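Local coordinates for protein Cap5O (PDB 3OJO) that probably oxidises UDP-N-acetyl-mannosamine using NAD as the electron acceptor, a step in making the capsular polysaccharide of Staphylococcus aureus, at residues Ser27-Lys32 against Glu171-Asn176; Ala300-Thr305 against Tyr420-Ile425; Arg110-Ile115 against Lys141-Asn146; Gly322-Gly327 against Pro357-Asp362. All coordinates share one frame; numbering follows the deposited sequence.

Interaction 1 (Ser27-Lys32 against Glu171-Asn176); sequences SIMFAK and EELVHN
Met29 lies against Leu173 and Val174, making a wholly apolar contact with no hydrogen bond between the two helical segments. Its CB is 3.8 Å from Leu173 CD2, and CG is close to the same methyl, the two side chains running antiparallel alongside each other. Farther out, the methionine side chain runs roughly perpendicular to Val174, and Met29 CE ends 3.6 Å from Val174 CG2. A bend in the methionine does this: CG is anti to the backbone N (chi1 -164°), then the chain folds at chi2 and chi3, laying SD and CE across the valine. Met29 and Leu173 are buried.

In the next shell, Val174 is anchored by backbone bonds to Gln200 and Gly201, and Leu173 O accepts from Arg178 NH2. Just past the helix end, Asn176 ND2 makes a weak bond back to Glu172 OE2 at 2.8 Å, while Glu172 touches a bound pyridine-2,6-dicarboxylate. Helix 23-32 follows strand 13-17 and a Gly18, Gly20, Gly23 pattern, consistent with the glycine-rich turn and dinucleotide-binding helix of a Rossmann fold, here joined through Met29 to helix 169-175.

Interaction 2 (Ala300-Thr305 against Tyr420-Ile425); sequences AYVVDT and YNYGNI
Tyr301 holds CG anti to its backbone nitrogen (chi1 178°), carrying its ring out from helix 286-312 to Tyr422; Thr305, one turn on, has OG1 beside its backbone N (chi1 -53°), which leaves CG2 anti to that N and directed at Ile425. The two tyrosine side chains lie alongside with their tips pointing opposite ways. Tyr422 CE1 arrives at the edge of the Tyr301 ring, in its plane, and sits 3.8 Å from Tyr301 CE2. Tyr422 also lies crosswise to Val302: its OH is 3.2 Å from Val302 CG2, a close approach to a methyl, while the polar need of that hydroxyl is met by Gly262 O. Thr305 CG2 and Ile425 CG1 close the other end of the contact at 3.8 Å.

With its hydroxyl turned back onto the helix, Thr305 offers its methyl to the loop. Thr305 OG1 donates to Tyr301 O over 2.7 Å, with a C=O...donor angle of 151°, and the backbone N of Thr305 reaches the same oxygen at 3.1 Å from the opposite face of the carbonyl plane. The hydroxyl bond holds the side-chain rotation, and the oxygen takes two donors. Tyr301 packs on Lys234 and Asn237 of helix 208-238 as well, and Tyr422 on Thr233. Away from the annotated sites, the arrangement is plain helix-against-loop packing: the loop after strand 418-420, at the edge of a Rossmann-like five-stranded parallel sheet, packed on the long helix 286-312.

Interaction 3 (Arg110-Ile115 against Lys141-Asn146); sequences RALDSI and KPVIEN
Ala111 O is gripped twice from Ser114, just behind the point where Leu112 reaches across to Val143 and Ile144. The stronger hold is the hydroxyl: Ser114 OG donates over 2.9 Å to Ala111 O, with a C=O...donor angle of 128° and the donor tilted from the carbonyl plane. Ser114 N adds a weak bond to the same oxygen. The serine hydroxyl thus folds back on its own helix, on the side away from the contact, which is apolar and has no hydrogen bond across it.

Leu112 carries the contact through both of its methyls. With CG anti to the backbone N (chi1 -174°), the side chain extends to the second helix and meets Val143 tip to tip, Leu112 CD2 lying 4.1 Å from Val143 CG1. Ile144 instead comes in nearly square to the leucine. Its CD1 is 3.8 Å from Leu112 CD1 and 3.9 Å from Leu112 CD2, so one methyl touches both branches of the fork. Leu112 and Ile144 are buried, whereas Val143 is partly exposed. The second helix is kinked at Pro142, whose nitrogen makes no bond to the preceding turn; helical bonding is regained by Glu145 N to Lys141 O at 2.8 Å.

Toward the sheet, Ala111 and Ile115 pack on Val17 and Ile89, and Ala111 belongs to the NAD pocket. Helices 106-115 and 135-145 connect neighbouring parallel strands, 86-89 to 124-127 and 124-127 to 156-159, so this is side-by-side packing of consecutive beta-alpha-beta crossovers of a Rossmann fold.

Interaction 4 (Gly322-Gly327 against Pro357-Asp362); sequences GLTYKG and PHVELD
Thr324 and Val359 touch methyl to methyl between two loops. From Thr324 CB, which is directed at the other loop, the side chain splits in two. CG2 goes to Val359 CG2 at 3.6 Å, threonine and valine passing flank to flank and pointing contrary ways. OG1 sits between the backbone N and the carbonyl carbon (chi1 63°) and donates to Lys326 O over 2.8 Å, the C=O...donor angle being 154°. The hydroxyl therefore ties up the turn of its own loop while the methyl makes the contact. Leu323 adds a looser apolar approach, its CB lying 4.4 Å from Val359 CG2. All three touching residues are buried.

A second layer brings the loops together through Asp356: its OD1 accepts from Leu323 N, and its OD2 from His358 N and, weakly, Val359 N, so one carboxylate spans both backbones. His358 NE2 is held in turn by Glu386. Lys326, just beyond, touches bound pyridine-2,6-dicarboxylate. The two loops leave the ends of adjacent parallel strands 317-321 and 351-355, with Gly322 still bonded to Tyr355, and Leu323 rests on Phe338 and Tyr341 of helix 336-346, the helix connecting those strands.

In the fold
Interactions 1 and 3 belong to the NAD-binding domain, their centres 26 Å apart; the side chains of Leu173 (interaction 1) and Leu112 (interaction 3) each lie about 9 Å from the bound NAD. Interaction 4 is in the UDP-binding domain, the side chain of Thr324 about 14 Å from NAD, and its nearest atoms come within about 12 Å of interaction 1. A pyridine-2,6-dicarboxylate site bridges that gap, drawing Glu172 from interaction 1 and Lys326 from interaction 4, with Arg163 and Val164. Interaction 2 lies away from the sites, 21 Å from interaction 4 and 48 Å from interaction 3, centre to centre. In sequence, 110-115/141-146 falls between the segments of interaction 1, and 322-327/357-362 between those of interaction 2.

Interaction 1 (Ser27-Lys32 against Glu171-Asn176)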
loop_
_atom_site.group_PDB
_atom_site.type_symbol
_atom_site.label_atom_id
_atom_site.label_comp_id
_atom_site.label_asym_id
_atom_site.label_seq_id
_atom_site.Cartn_x
_atom_site.Cartn_y
_atom_site.Cartn_z
ATOM N N SER B 27 20.798 17.379 22.162
ATOM C CA SER B 27 21.749 18.280 22.829
ATOM C C SER B 27 22.378 17.547 24.014
ATOM O O SER B 27 23.593 17.569 24.174
ATOM C CB SER B 27 21.027 19.512 23.362
ATOM O OG SER B 27 20.263 20.125 22.344
ATOM N N ILE B 28 21.534 16.870 24.820
ATOM C CA ILE B 28 21.953 16.112 25.994
ATOM C C ILE B 28 22.959 15.011 25.595
ATOM O O ILE B 28 23.985 14.863 26.251
ATOM C CB ILE B 28 20.707 15.617 26.816
ATOM C CG1 ILE B 28 20.084 16.788 27.600
ATOM C CG2 ILE B 28 21.037 14.436 27.761
ATOM C CD1 ILE B 28 18.649 16.521 28.169
ATOM N N MET B 29 22.683 14.308 24.489
ATOM C CA MET B 29 23.491 13.231 23.941
ATOM C C MET B 29 24.914 13.641 23.504
ATOM O O MET B 29 25.878 12.970 23.878
ATOM C CB MET B 29 22.738 12.530 22.813
ATOM C CG MET B 29 23.324 11.186 22.455
ATOM S SD MET B 29 23.643 10.076 23.863
ATOM C CE MET B 29 22.227 9.164 23.876
ATOM N N PHE B 30 25.050 14.727 22.722
ATOM C CA PHE B 30 26.358 15.203 22.277
ATOM C C PHE B 30 27.196 15.726 23.453
ATOM O O PHE B 30 28.404 15.475 23.492
ATOM C CB PHE B 30 26.208 16.293 21.218
ATOM C CG PHE B 30 25.863 15.806 19.829
ATOM C CD1 PHE B 30 26.854 15.320 18.976
ATOM C CD2 PHE B 30 24.570 15.928 19.333
ATOM C CE1 PHE B 30 26.545 14.944 17.660
ATOM C CE2 PHE B 30 24.267 15.559 18.022
ATOM C CZ PHE B 30 25.253 15.063 17.197
ATOM N N ALA B 31 26.540 16.430 24.415
ATOM C CA ALA B 31 27.158 16.983 25.622
ATOM C C ALA B 31 27.651 15.873 26.554
ATOM O O ALA B 31 28.677 16.044 27.213
ATOM C CB ALA B 31 26.180 17.892 26.343
ATOM N N LYS B 32 26.931 14.731 26.582
ATOM C CA LYS B 32 27.250 13.521 27.352
ATOM C C LYS B 32 28.575 12.911 26.846
ATOM O O LYS B 32 29.245 12.192 27.589
ATOM C CB LYS B 32 26.104 12.493 27.197
ATOM C CG LYS B 32 26.129 11.337 28.181
ATOM C CD LYS B 32 25.198 10.207 27.758
ATOM C CE LYS B 32 25.389 8.963 28.603
ATOM N NZ LYS B 32 24.719 9.069 29.927
ATOM N N GLU B 171 18.604 5.650 24.033
ATOM C CA GLU B 171 19.058 4.375 23.455
ATOM C C GLU B 171 18.796 4.373 21.959
ATOM O O GLU B 171 19.729 4.148 21.185
ATOM C CB GLU B 171 18.513 3.100 24.167
ATOM C CG GLU B 171 17.267 3.261 25.027
ATOM C CD GLU B 171 17.443 3.774 26.449
ATOM O OE1 GLU B 171 18.175 3.122 27.229
ATOM O OE2 GLU B 171 16.792 4.787 26.801
ATOM N N GLU B 172 17.568 4.775 21.556
ATOM C CA GLU B 172 17.147 4.899 20.158
ATOM C C GLU B 172 18.099 5.817 19.354
ATOM O O GLU B 172 18.463 5.478 18.259
ATOM C CB GLU B 172 15.695 5.380 20.109
ATOM C CG GLU B 172 15.143 5.674 18.726
ATOM C CD GLU B 172 14.316 4.580 18.086
ATOM O OE1 GLU B 172 14.478 3.399 18.470
ATOM O OE2 GLU B 172 13.532 4.903 17.164
ATOM N N LEU B 173 18.549 6.926 19.934
ATOM C CA LEU B 173 19.459 7.885 19.315
ATOM C C LEU B 173 20.833 7.270 18.987
ATOM O O LEU B 173 21.404 7.589 17.950
ATOM C CB LEU B 173 19.603 9.067 20.292
ATOM C CG LEU B 173 19.671 10.523 19.780
ATOM C CD1 LEU B 173 18.545 10.859 18.817
ATOM C CD2 LEU B 173 19.609 11.483 20.955
ATOM N N VAL B 174 21.320 6.349 19.839
ATOM C CA VAL B 174 22.603 5.656 19.709
ATOM C C VAL B 174 22.572 4.471 18.706
ATOM O O VAL B 174 23.419 4.404 17.804
ATOM C CB VAL B 174 23.129 5.232 21.126
ATOM C CG1 VAL B 174 24.280 4.233 21.042
ATOM C CG2 VAL B 174 23.566 6.444 21.933
ATOM N N HIS B 175 21.618 3.531 18.898
ATOM C CA HIS B 175 21.491 2.272 18.155
ATOM C C HIS B 175 20.726 2.228 16.831
ATOM O O HIS B 175 20.881 1.259 16.084
ATOM C CB HIS B 175 21.077 1.132 19.091
ATOM C CG HIS B 175 22.032 0.938 20.222
ATOM N ND1 HIS B 175 21.688 1.262 21.520
ATOM C CD2 HIS B 175 23.317 0.515 20.200
ATOM C CE1 HIS B 175 22.760 0.998 22.249
ATOM N NE2 HIS B 175 23.768 0.559 21.498
ATOM N N ASN B 176 19.925 3.252 16.527
ATOM C CA ASN B 176 19.191 3.297 15.271
ATOM C C ASN B 176 20.111 3.558 14.100
ATOM O O ASN B 176 21.049 4.355 14.210
ATOM C CB ASN B 176 18.146 4.427 15.284
ATOM C CG ASN B 176 16.775 4.064 15.770
ATOM O OD1 ASN B 176 16.547 3.021 16.392
ATOM N ND2 ASN B 176 15.825 4.942 15.491
#

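Interaction 2 (Ala300-Thr305 against Tyr420-Ile425)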
loop_
_atom_site.group_PDB
_atom_site.type_symbol
_atom_site.label_atom_id
_atom_site.label_comp_id
_atom_site.label_asym_id
_atom_site.label_seq_id
_atom_site.Cartn_x
_atom_site.Cartn_y
_atom_site.Cartn_z
ATOM N N ALA B 300 -16.009 12.052 10.524
ATOM C CA ALA B 300 -17.442 12.202 10.202
ATOM C C ALA B 300 -18.161 10.835 10.101
ATOM O O ALA B 300 -19.318 10.724 10.522
ATOM C CB ALA B 300 -17.615 12.993 8.911
ATOM N N TYR B 301 -17.463 9.804 9.575
ATOM C CA TYR B 301 -17.975 8.436 9.467
ATOM C C TYR B 301 -18.228 7.850 10.869
ATOM O O TYR B 301 -19.248 7.195 11.086
ATOM C CB TYR B 301 -17.009 7.545 8.636
ATOM C CG TYR B 301 -17.448 6.102 8.529
ATOM C CD1 TYR B 301 -18.395 5.711 7.592
ATOM C CD2 TYR B 301 -16.961 5.137 9.409
ATOM C CE1 TYR B 301 -18.843 4.396 7.527
ATOM C CE2 TYR B 301 -17.390 3.817 9.343
ATOM C CZ TYR B 301 -18.331 3.452 8.401
ATOM O OH TYR B 301 -18.751 2.149 8.355
ATOM N N VAL B 302 -17.293 8.087 11.811
ATOM C CA VAL B 302 -17.375 7.649 13.212
ATOM C C VAL B 302 -18.543 8.394 13.900
ATOM O O VAL B 302 -19.354 7.757 14.577
ATOM C CB VAL B 302 -16.010 7.837 13.942
ATOM C CG1 VAL B 302 -16.125 7.667 15.456
ATOM C CG2 VAL B 302 -14.963 6.883 13.377
ATOM N N VAL B 303 -18.644 9.722 13.678
ATOM C CA VAL B 303 -19.705 10.576 14.217
ATOM C C VAL B 303 -21.096 10.088 13.719
ATOM O O VAL B 303 -21.998 9.906 14.538
ATOM C CB VAL B 303 -19.426 12.092 13.952
ATOM C CG1 VAL B 303 -20.637 12.961 14.287
ATOM C CG2 VAL B 303 -18.196 12.575 14.729
ATOM N N ASP B 304 -21.239 9.817 12.406
ATOM C CA ASP B 304 -22.479 9.321 11.809
ATOM C C ASP B 304 -22.867 7.961 12.394
ATOM O O ASP B 304 -24.050 7.717 12.645
ATOM C CB ASP B 304 -22.364 9.266 10.268
ATOM C CG ASP B 304 -23.373 8.342 9.592
ATOM O OD1 ASP B 304 -24.581 8.692 9.573
ATOM O OD2 ASP B 304 -22.959 7.243 9.125
ATOM N N THR B 305 -21.875 7.090 12.633
ATOM C CA THR B 305 -22.100 5.766 13.232
ATOM C C THR B 305 -22.554 5.925 14.697
ATOM O O THR B 305 -23.469 5.219 15.134
ATOM C CB THR B 305 -20.862 4.885 13.058
ATOM O OG1 THR B 305 -20.500 4.858 11.675
ATOM C CG2 THR B 305 -21.074 3.477 13.555
ATOM N N TYR B 420 -18.356 -3.826 20.174
ATOM C CA TYR B 420 -18.319 -3.692 18.726
ATOM C C TYR B 420 -16.983 -3.156 18.212
ATOM O O TYR B 420 -16.295 -2.385 18.886
ATOM C CB TYR B 420 -19.500 -2.867 18.195
ATOM C CG TYR B 420 -20.860 -3.420 18.566
ATOM C CD1 TYR B 420 -21.463 -3.091 19.778
ATOM C CD2 TYR B 420 -21.578 -4.217 17.676
ATOM C CE1 TYR B 420 -22.726 -3.578 20.115
ATOM C CE2 TYR B 420 -22.848 -4.696 17.996
ATOM C CZ TYR B 420 -23.414 -4.379 19.221
ATOM O OH TYR B 420 -24.655 -4.856 19.564
ATOM N N ASN B 421 -16.638 -3.602 17.000
ATOM C CA ASN B 421 -15.445 -3.338 16.192
ATOM C C ASN B 421 -15.910 -2.591 14.949
ATOM O O ASN B 421 -17.089 -2.289 14.810
ATOM C CB ASN B 421 -14.958 -4.709 15.671
ATOM C CG ASN B 421 -13.846 -5.357 16.415
ATOM O OD1 ASN B 421 -13.062 -4.705 17.103
ATOM N ND2 ASN B 421 -13.695 -6.657 16.200
ATOM N N TYR B 422 -15.009 -2.437 13.979
ATOM C CA TYR B 422 -15.338 -1.965 12.646
ATOM C C TYR B 422 -15.804 -3.215 11.884
ATOM O O TYR B 422 -16.534 -3.124 10.900
ATOM C CB TYR B 422 -14.098 -1.378 11.983
ATOM C CG TYR B 422 -13.975 0.124 12.078
ATOM C CD1 TYR B 422 -15.075 0.947 11.867
ATOM C CD2 TYR B 422 -12.735 0.729 12.214
ATOM C CE1 TYR B 422 -14.955 2.332 11.876
ATOM C CE2 TYR B 422 -12.602 2.111 12.223
ATOM C CZ TYR B 422 -13.713 2.910 12.049
ATOM O OH TYR B 422 -13.584 4.276 12.069
ATOM N N GLY B 423 -15.371 -4.373 12.367
ATOM C CA GLY B 423 -15.721 -5.670 11.833
ATOM C C GLY B 423 -17.157 -6.086 12.062
ATOM O O GLY B 423 -17.694 -6.825 11.254
ATOM N N ASN B 424 -17.809 -5.643 13.139
ATOM C CA ASN B 424 -19.187 -6.098 13.408
ATOM C C ASN B 424 -20.190 -5.017 13.774
ATOM O O ASN B 424 -21.295 -5.357 14.198
ATOM C CB ASN B 424 -19.175 -7.171 14.498
ATOM C CG ASN B 424 -18.580 -6.700 15.808
ATOM O OD1 ASN B 424 -17.766 -7.380 16.416
ATOM N ND2 ASN B 424 -18.922 -5.506 16.236
ATOM N N ILE B 425 -19.814 -3.735 13.645
ATOM C CA ILE B 425 -20.713 -2.632 13.993
ATOM C C ILE B 425 -22.091 -2.670 13.271
ATOM O O ILE B 425 -23.102 -2.293 13.871
ATOM C CB ILE B 425 -20.006 -1.241 14.045
ATOM C CG1 ILE B 425 -20.877 -0.130 14.682
ATOM C CG2 ILE B 425 -19.425 -0.825 12.698
ATOM C CD1 ILE B 425 -21.216 -0.319 16.166
#

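Interaction 3 (Arg110-Ile115 against Lys141-Asn146)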
loop_
_atom_site.group_PDB
_atom_site.type_symbol
_atom_site.label_atom_id
_atom_site.label_comp_id
_atom_site.label_asym_id
_atom_site.label_seq_id
_atom_site.Cartn_x
_atom_site.Cartn_y
_atom_site.Cartn_z
ATOM N N ARG B 110 12.941 30.099 9.316
ATOM C CA ARG B 110 13.112 31.098 10.377
ATOM C C ARG B 110 14.344 30.728 11.200
ATOM O O ARG B 110 15.171 31.595 11.459
ATOM C CB ARG B 110 11.875 31.128 11.284
ATOM C CG ARG B 110 11.100 32.417 11.230
ATOM C CD ARG B 110 9.755 32.294 11.926
ATOM N NE ARG B 110 8.686 31.922 10.995
ATOM C CZ ARG B 110 7.466 31.538 11.363
ATOM N NH1 ARG B 110 7.151 31.448 12.649
ATOM N NH2 ARG B 110 6.559 31.225 10.448
ATOM N N ALA B 111 14.478 29.420 11.566
ATOM C CA ALA B 111 15.613 28.870 12.295
ATOM C C ALA B 111 16.899 28.977 11.480
ATOM O O ALA B 111 17.967 29.174 12.063
ATOM C CB ALA B 111 15.355 27.421 12.668
ATOM N N LEU B 112 16.806 28.834 10.131
ATOM C CA LEU B 112 17.965 28.988 9.256
ATOM C C LEU B 112 18.457 30.442 9.300
ATOM O O LEU B 112 19.662 30.657 9.444
ATOM C CB LEU B 112 17.704 28.505 7.816
ATOM C CG LEU B 112 18.932 28.487 6.848
ATOM C CD1 LEU B 112 20.065 27.576 7.346
ATOM C CD2 LEU B 112 18.519 28.119 5.427
ATOM N N ASP B 113 17.523 31.422 9.289
ATOM C CA ASP B 113 17.849 32.855 9.358
ATOM C C ASP B 113 18.508 33.300 10.671
ATOM O O ASP B 113 19.254 34.283 10.660
ATOM C CB ASP B 113 16.640 33.739 9.040
ATOM C CG ASP B 113 16.174 33.709 7.608
ATOM O OD1 ASP B 113 14.955 33.862 7.379
ATOM O OD2 ASP B 113 17.028 33.535 6.707
ATOM N N SER B 114 18.241 32.590 11.789
ATOM C CA SER B 114 18.818 32.874 13.119
ATOM C C SER B 114 20.303 32.482 13.188
ATOM O O SER B 114 21.078 33.076 13.937
ATOM C CB SER B 114 18.037 32.134 14.206
ATOM O OG SER B 114 18.448 30.785 14.377
ATOM N N ILE B 115 20.672 31.476 12.390
ATOM C CA ILE B 115 21.980 30.847 12.269
ATOM C C ILE B 115 22.934 31.617 11.330
ATOM O O ILE B 115 24.129 31.689 11.605
ATOM C CB ILE B 115 21.683 29.383 11.830
ATOM C CG1 ILE B 115 21.653 28.449 13.039
ATOM C CG2 ILE B 115 22.494 28.839 10.625
ATOM C CD1 ILE B 115 21.133 27.049 12.725
ATOM N N LYS B 141 20.187 25.628 0.216
ATOM C CA LYS B 141 21.340 25.917 -0.647
ATOM C C LYS B 141 21.336 27.360 -1.244
ATOM O O LYS B 141 22.316 28.072 -1.008
ATOM C CB LYS B 141 21.500 24.816 -1.707
ATOM C CG LYS B 141 22.746 24.859 -2.568
ATOM C CD LYS B 141 22.643 23.777 -3.633
ATOM C CE LYS B 141 23.424 24.101 -4.873
ATOM N NZ LYS B 141 23.035 23.212 -5.993
ATOM N N PRO B 142 20.249 27.851 -1.908
ATOM C CA PRO B 142 20.251 29.240 -2.429
ATOM C C PRO B 142 20.453 30.347 -1.397
ATOM O O PRO B 142 21.077 31.362 -1.707
ATOM C CB PRO B 142 18.874 29.376 -3.066
ATOM C CG PRO B 142 18.513 27.991 -3.428
ATOM C CD PRO B 142 18.999 27.168 -2.283
ATOM N N VAL B 143 19.921 30.160 -0.186
ATOM C CA VAL B 143 20.040 31.107 0.922
ATOM C C VAL B 143 21.516 31.189 1.362
ATOM O O VAL B 143 22.042 32.287 1.558
ATOM C CB VAL B 143 19.077 30.729 2.083
ATOM C CG1 VAL B 143 19.372 31.521 3.353
ATOM C CG2 VAL B 143 17.623 30.920 1.663
ATOM N N ILE B 144 22.170 30.027 1.494
ATOM C CA ILE B 144 23.559 29.946 1.906
ATOM C C ILE B 144 24.489 30.461 0.811
ATOM O O ILE B 144 25.416 31.215 1.101
ATOM C CB ILE B 144 23.903 28.523 2.418
ATOM C CG1 ILE B 144 23.550 28.380 3.918
ATOM C CG2 ILE B 144 25.364 28.231 2.228
ATOM C CD1 ILE B 144 22.197 28.010 4.235
ATOM N N GLU B 145 24.212 30.099 -0.451
ATOM C CA GLU B 145 25.006 30.546 -1.600
ATOM C C GLU B 145 24.898 32.056 -1.855
ATOM O O GLU B 145 25.813 32.649 -2.433
ATOM C CB GLU B 145 24.714 29.704 -2.844
ATOM C CG GLU B 145 25.507 28.401 -2.824
ATOM C CD GLU B 145 25.267 27.422 -3.954
ATOM O OE1 GLU B 145 24.146 27.420 -4.511
ATOM O OE2 GLU B 145 26.198 26.646 -4.275
ATOM N N ASN B 146 23.820 32.683 -1.348
ATOM C CA ASN B 146 23.583 34.126 -1.420
ATOM C C ASN B 146 24.599 34.891 -0.570
ATOM O O ASN B 146 24.884 36.058 -0.854
ATOM C CB ASN B 146 22.169 34.472 -0.991
ATOM C CG ASN B 146 21.505 35.435 -1.942
ATOM O OD1 ASN B 146 21.282 36.612 -1.629
ATOM N ND2 ASN B 146 21.225 34.964 -3.150
#

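Interaction 4 (Gly322-Gly327 against Pro357-Asp362)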
loop_
_atom_site.group_PDB
_atom_site.type_symbol
_atom_site.label_atom_id
_atom_site.label_comp_id
_atom_site.label_asym_id
_atom_site.label_seq_id
_atom_site.Cartn_x
_atom_site.Cartn_y
_atom_site.Cartn_z
ATOM N N GLY B 322 -9.885 8.263 24.773
ATOM C CA GLY B 322 -8.704 8.645 24.018
ATOM C C GLY B 322 -8.944 9.834 23.113
ATOM O O GLY B 322 -9.920 9.861 22.360
ATOM N N LEU B 323 -8.056 10.836 23.200
ATOM C CA LEU B 323 -8.110 12.074 22.413
ATOM C C LEU B 323 -6.824 12.272 21.569
ATOM O O LEU B 323 -6.681 13.285 20.885
ATOM C CB LEU B 323 -8.326 13.281 23.332
ATOM C CG LEU B 323 -9.690 13.507 24.009
ATOM C CD1 LEU B 323 -9.617 14.731 24.869
ATOM C CD2 LEU B 323 -10.766 13.793 23.011
ATOM N N THR B 324 -5.927 11.279 21.586
ATOM C CA THR B 324 -4.646 11.313 20.876
ATOM C C THR B 324 -4.633 10.425 19.634
ATOM O O THR B 324 -5.377 9.442 19.588
ATOM C CB THR B 324 -3.516 10.864 21.832
ATOM O OG1 THR B 324 -3.740 9.507 22.233
ATOM C CG2 THR B 324 -3.375 11.774 23.047
ATOM N N TYR B 325 -3.739 10.722 18.657
ATOM C CA TYR B 325 -3.604 9.866 17.472
ATOM C C TYR B 325 -2.908 8.574 17.858
ATOM O O TYR B 325 -3.477 7.502 17.672
ATOM C CB TYR B 325 -2.894 10.571 16.298
ATOM C CG TYR B 325 -2.564 9.657 15.122
ATOM C CD1 TYR B 325 -3.572 8.982 14.426
ATOM C CD2 TYR B 325 -1.251 9.499 14.680
ATOM C CE1 TYR B 325 -3.274 8.147 13.344
ATOM C CE2 TYR B 325 -0.943 8.665 13.600
ATOM C CZ TYR B 325 -1.961 8.000 12.926
ATOM O OH TYR B 325 -1.663 7.196 11.846
ATOM N N LYS B 326 -1.712 8.671 18.430
ATOM C CA LYS B 326 -0.997 7.478 18.829
ATOM C C LYS B 326 -1.373 7.119 20.262
ATOM O O LYS B 326 -1.781 7.990 21.034
ATOM C CB LYS B 326 0.529 7.649 18.650
ATOM C CG LYS B 326 0.933 8.055 17.238
ATOM C CD LYS B 326 2.431 8.169 17.062
ATOM C CE LYS B 326 2.778 8.903 15.783
ATOM N NZ LYS B 326 2.513 10.368 15.880
ATOM N N GLY B 327 -1.259 5.839 20.586
ATOM C CA GLY B 327 -1.506 5.337 21.924
ATOM C C GLY B 327 -0.329 5.582 22.850
ATOM O O GLY B 327 0.815 5.608 22.402
ATOM N N PRO B 357 -6.249 9.196 30.135
ATOM C CA PRO B 357 -5.289 9.285 31.255
ATOM C C PRO B 357 -3.979 10.003 30.920
ATOM O O PRO B 357 -3.293 10.476 31.827
ATOM C CB PRO B 357 -5.035 7.820 31.616
ATOM C CG PRO B 357 -5.313 7.063 30.370
ATOM C CD PRO B 357 -6.414 7.802 29.669
ATOM N N HIS B 358 -3.633 10.073 29.623
ATOM C CA HIS B 358 -2.417 10.700 29.118
ATOM C C HIS B 358 -2.587 12.195 28.841
ATOM O O HIS B 358 -1.590 12.916 28.832
ATOM C CB HIS B 358 -1.931 9.964 27.857
ATOM C CG HIS B 358 -1.656 8.514 28.097
ATOM N ND1 HIS B 358 -0.439 8.086 28.581
ATOM C CD2 HIS B 358 -2.468 7.444 27.943
ATOM C CE1 HIS B 358 -0.539 6.772 28.692
ATOM N NE2 HIS B 358 -1.739 6.339 28.310
ATOM N N VAL B 359 -3.844 12.665 28.623
ATOM C CA VAL B 359 -4.161 14.076 28.320
ATOM C C VAL B 359 -4.541 14.870 29.593
ATOM O O VAL B 359 -5.528 14.546 30.269
ATOM C CB VAL B 359 -5.206 14.231 27.174
ATOM C CG1 VAL B 359 -5.482 15.695 26.878
ATOM C CG2 VAL B 359 -4.754 13.523 25.904
ATOM N N GLU B 360 -3.754 15.924 29.892
ATOM C CA GLU B 360 -3.932 16.755 31.087
ATOM C C GLU B 360 -4.809 18.014 30.947
ATOM O O GLU B 360 -4.888 18.789 31.904
ATOM C CB GLU B 360 -2.571 17.071 31.747
ATOM C CG GLU B 360 -2.267 16.255 32.995
ATOM C CD GLU B 360 -1.912 14.799 32.757
ATOM O OE1 GLU B 360 -2.706 13.921 33.168
ATOM O OE2 GLU B 360 -0.846 14.534 32.152
ATOM N N LEU B 361 -5.509 18.198 29.809
ATOM C CA LEU B 361 -6.395 19.357 29.598
ATOM C C LEU B 361 -7.503 19.508 30.675
ATOM O O LEU B 361 -7.873 18.535 31.343
ATOM C CB LEU B 361 -7.013 19.361 28.182
ATOM C CG LEU B 361 -6.321 20.116 27.032
ATOM C CD1 LEU B 361 -5.500 21.303 27.497
ATOM C CD2 LEU B 361 -5.538 19.192 26.157
ATOM N N ASP B 362 -7.991 20.748 30.853
ATOM C CA ASP B 362 -9.025 21.104 31.831
ATOM C C ASP B 362 -10.318 20.284 31.628
ATOM O O ASP B 362 -10.773 19.596 32.553
ATOM C CB ASP B 362 -9.322 22.623 31.763
ATOM C CG ASP B 362 -8.277 23.548 32.386
ATOM O OD1 ASP B 362 -8.039 23.437 33.607
ATOM O OD2 ASP B 362 -7.766 24.443 31.666
#